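Local coordinates for putative uncharacterized protein (Chaetomium thermophilum, PDB 4XRI) that probably carries protein cargo into the nucleus as an importin-beta transport receptor, a flexible superhelix of HEAT repeats that is expected to bind a small GTPase, at residues A[516-521]-A[557-562]. The protein carries 2 engineered substitutions. Numbering follows the deposited sequence.
Sequences VTAPMN and LQRLEE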
loop_
_atom_site.group_PDB
_atom_site.type_symbol
_atom_site.label_atom_id
_atom_site.label_comp_id
_atom_site.label_asym_id
_atom_site.label_seq_id
_atom_site.Cartn_x
_atom_site.Cartn_y
_atom_site.Cartn_z
ATOM N N VAL A 516 -11.627 -2.540 30.256
ATOM C CA VAL A 516 -11.583 -3.610 29.267
ATOM C C VAL A 516 -10.143 -4.037 28.960
ATOM O O VAL A 516 -9.899 -5.175 28.558
ATOM C CB VAL A 516 -12.306 -3.189 27.959
ATOM C CG1 VAL A 516 -11.584 -2.040 27.281
ATOM C CG2 VAL A 516 -12.457 -4.372 27.012
ATOM N N THR A 517 -9.187 -3.136 29.171
ATOM C CA THR A 517 -7.779 -3.461 28.945
ATOM C C THR A 517 -7.110 -4.011 30.203
ATOM O O THR A 517 -5.955 -4.440 30.170
ATOM C CB THR A 517 -6.974 -2.232 28.462
ATOM O OG1 THR A 517 -7.190 -1.131 29.355
ATOM C CG2 THR A 517 -7.388 -1.829 27.056
ATOM N N ALA A 518 -7.844 -3.997 31.311
ATOM C CA ALA A 518 -7.309 -4.414 32.608
ATOM C C ALA A 518 -6.916 -5.897 32.715
ATOM O O ALA A 518 -5.869 -6.203 33.288
ATOM C CB ALA A 518 -8.304 -4.069 33.710
ATOM N N PRO A 519 -7.745 -6.826 32.189
ATOM C CA PRO A 519 -7.328 -8.226 32.332
ATOM C C PRO A 519 -6.028 -8.536 31.600
ATOM O O PRO A 519 -5.780 -7.991 30.527
ATOM C CB PRO A 519 -8.495 -9.010 31.712
ATOM C CG PRO A 519 -9.655 -8.097 31.797
ATOM C CD PRO A 519 -9.089 -6.727 31.592
ATOM N N MET A 520 -5.209 -9.398 32.191
ATOM C CA MET A 520 -3.985 -9.848 31.544
ATOM C C MET A 520 -4.274 -11.084 30.702
ATOM O O MET A 520 -3.376 -11.646 30.075
ATOM C CB MET A 520 -2.900 -10.147 32.581
ATOM C CG MET A 520 -2.605 -9.001 33.548
ATOM S SD MET A 520 -1.580 -7.681 32.859
ATOM C CE MET A 520 -2.815 -6.560 32.202
ATOM N N ASN A 521 -5.539 -11.497 30.689
ATOM C CA ASN A 521 -5.951 -12.703 29.980
ATOM C C ASN A 521 -7.064 -12.474 28.964
ATOM O O ASN A 521 -7.543 -13.422 28.341
ATOM C CB ASN A 521 -6.400 -13.771 30.978
ATOM C CG ASN A 521 -5.244 -14.574 31.529
ATOM O OD1 ASN A 521 -4.254 -14.808 30.837
ATOM N ND2 ASN A 521 -5.365 -15.005 32.778
ATOM N N LEU A 557 1.744 4.466 33.135
ATOM C CA LEU A 557 3.108 4.283 33.618
ATOM C C LEU A 557 3.223 3.080 34.547
ATOM O O LEU A 557 4.167 2.298 34.452
ATOM C CB LEU A 557 3.590 5.547 34.336
ATOM C CG LEU A 557 4.267 6.598 33.457
ATOM C CD1 LEU A 557 4.536 7.865 34.258
ATOM C CD2 LEU A 557 5.555 6.035 32.886
ATOM N N GLN A 558 2.253 2.941 35.444
ATOM C CA GLN A 558 2.219 1.821 36.379
ATOM C C GLN A 558 2.117 0.483 35.643
ATOM O O GLN A 558 2.808 -0.480 35.982
ATOM C CB GLN A 558 1.048 1.986 37.353
ATOM C CG GLN A 558 1.079 1.048 38.538
ATOM C CD GLN A 558 0.025 1.390 39.578
ATOM O OE1 GLN A 558 -0.646 2.421 39.489
ATOM N NE2 GLN A 558 -0.126 0.523 40.572
ATOM N N ARG A 559 1.260 0.442 34.628
ATOM C CA ARG A 559 1.082 -0.753 33.805
ATOM C C ARG A 559 2.333 -1.078 32.997
ATOM O O ARG A 559 2.694 -2.246 32.840
ATOM C CB ARG A 559 -0.116 -0.585 32.866
ATOM C CG ARG A 559 -1.464 -0.584 33.575
ATOM C CD ARG A 559 -2.613 -0.629 32.583
ATOM N NE ARG A 559 -3.905 -0.591 33.262
ATOM C CZ ARG A 559 -5.082 -0.698 32.654
ATOM N NH1 ARG A 559 -5.141 -0.863 31.340
ATOM N NH2 ARG A 559 -6.203 -0.646 33.366
ATOM N N LEU A 560 2.990 -0.040 32.485
ATOM C CA LEU A 560 4.250 -0.201 31.768
ATOM C C LEU A 560 5.321 -0.814 32.661
ATOM O O LEU A 560 6.038 -1.730 32.256
ATOM C CB LEU A 560 4.728 1.145 31.217
ATOM C CG LEU A 560 4.353 1.469 29.769
ATOM C CD1 LEU A 560 4.765 2.892 29.417
ATOM C CD2 LEU A 560 5.016 0.468 28.838
ATOM N N GLU A 561 5.424 -0.293 33.878
ATOM C CA GLU A 561 6.360 -0.813 34.871
ATOM C C GLU A 561 6.086 -2.279 35.193
ATOM O O GLU A 561 7.012 -3.058 35.423
ATOM C CB GLU A 561 6.297 0.025 36.152
ATOM C CG GLU A 561 6.857 1.427 35.997
ATOM C CD GLU A 561 6.471 2.347 37.141
ATOM O OE1 GLU A 561 5.622 1.947 37.965
ATOM O OE2 GLU A 561 7.014 3.470 37.214
ATOM N N GLU A 562 4.810 -2.651 35.193
ATOM C CA GLU A 562 4.410 -4.011 35.535
ATOM C C GLU A 562 4.737 -5.027 34.436
ATOM O O GLU A 562 4.744 -6.232 34.685
ATOM C CB GLU A 562 2.915 -4.050 35.861
ATOM C CG GLU A 562 2.588 -3.512 37.247
ATOM C CD GLU A 562 1.106 -3.264 37.461
ATOM O OE1 GLU A 562 0.324 -3.458 36.508
ATOM O OE2 GLU A 562 0.724 -2.869 38.584
#
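Arg559 reaches from its helix to the turn that follows helix 503-516 and gives NH1 to the hydroxyl of Thr517, a clear example of how, in a repeat protein, one long side chain can tie the loop after one helix to another helix, here 546-567, while the two backbones stay apart. Even the nearest CA atoms, those of Ala518 and Arg559, are 9.2 Å from each other, and the arginine spans the interval with its chain extended from CG to NE. The hydrogen bond from Arg559 NH1 to Thr517 OG1 is 2.9 Å long, with an angle of 154° at the hydrogen. OG1 sits at the edge of the guanidinium, only 1° out of its plane, while the two side chains run at roughly a right angle to each other. Thr517 presents the hydroxyl with OG1 between its backbone N and carbonyl carbon (chi1 52°), a rotation that also brings it to Leu513 O, its stronger polar partner, one turn back in the helix.

Between the two segments the tight part is at the buried threonine, whose CB lies 3.7 Å from Arg559 NH1. On the solvent side the fit is looser: the exposed Ala518 meets the arginine through CA and CB, each 4.0 Å from Arg559 NH2. The guanidinium is nevertheless held at several points, since NH2 also bonds Leu514 O near the C-terminal end of helix 503-516, where the helix dipole would probably favour a positive charge, and NH1 meets Tyr531 OH.

In this helical-repeat superhelix the contact thus ties the loop after helix 503-516 to helix 546-567, with helix 524-539 lining Thr517 through Ala530 and Tyr531, and helix 573-597 touching Arg559 through Leu586.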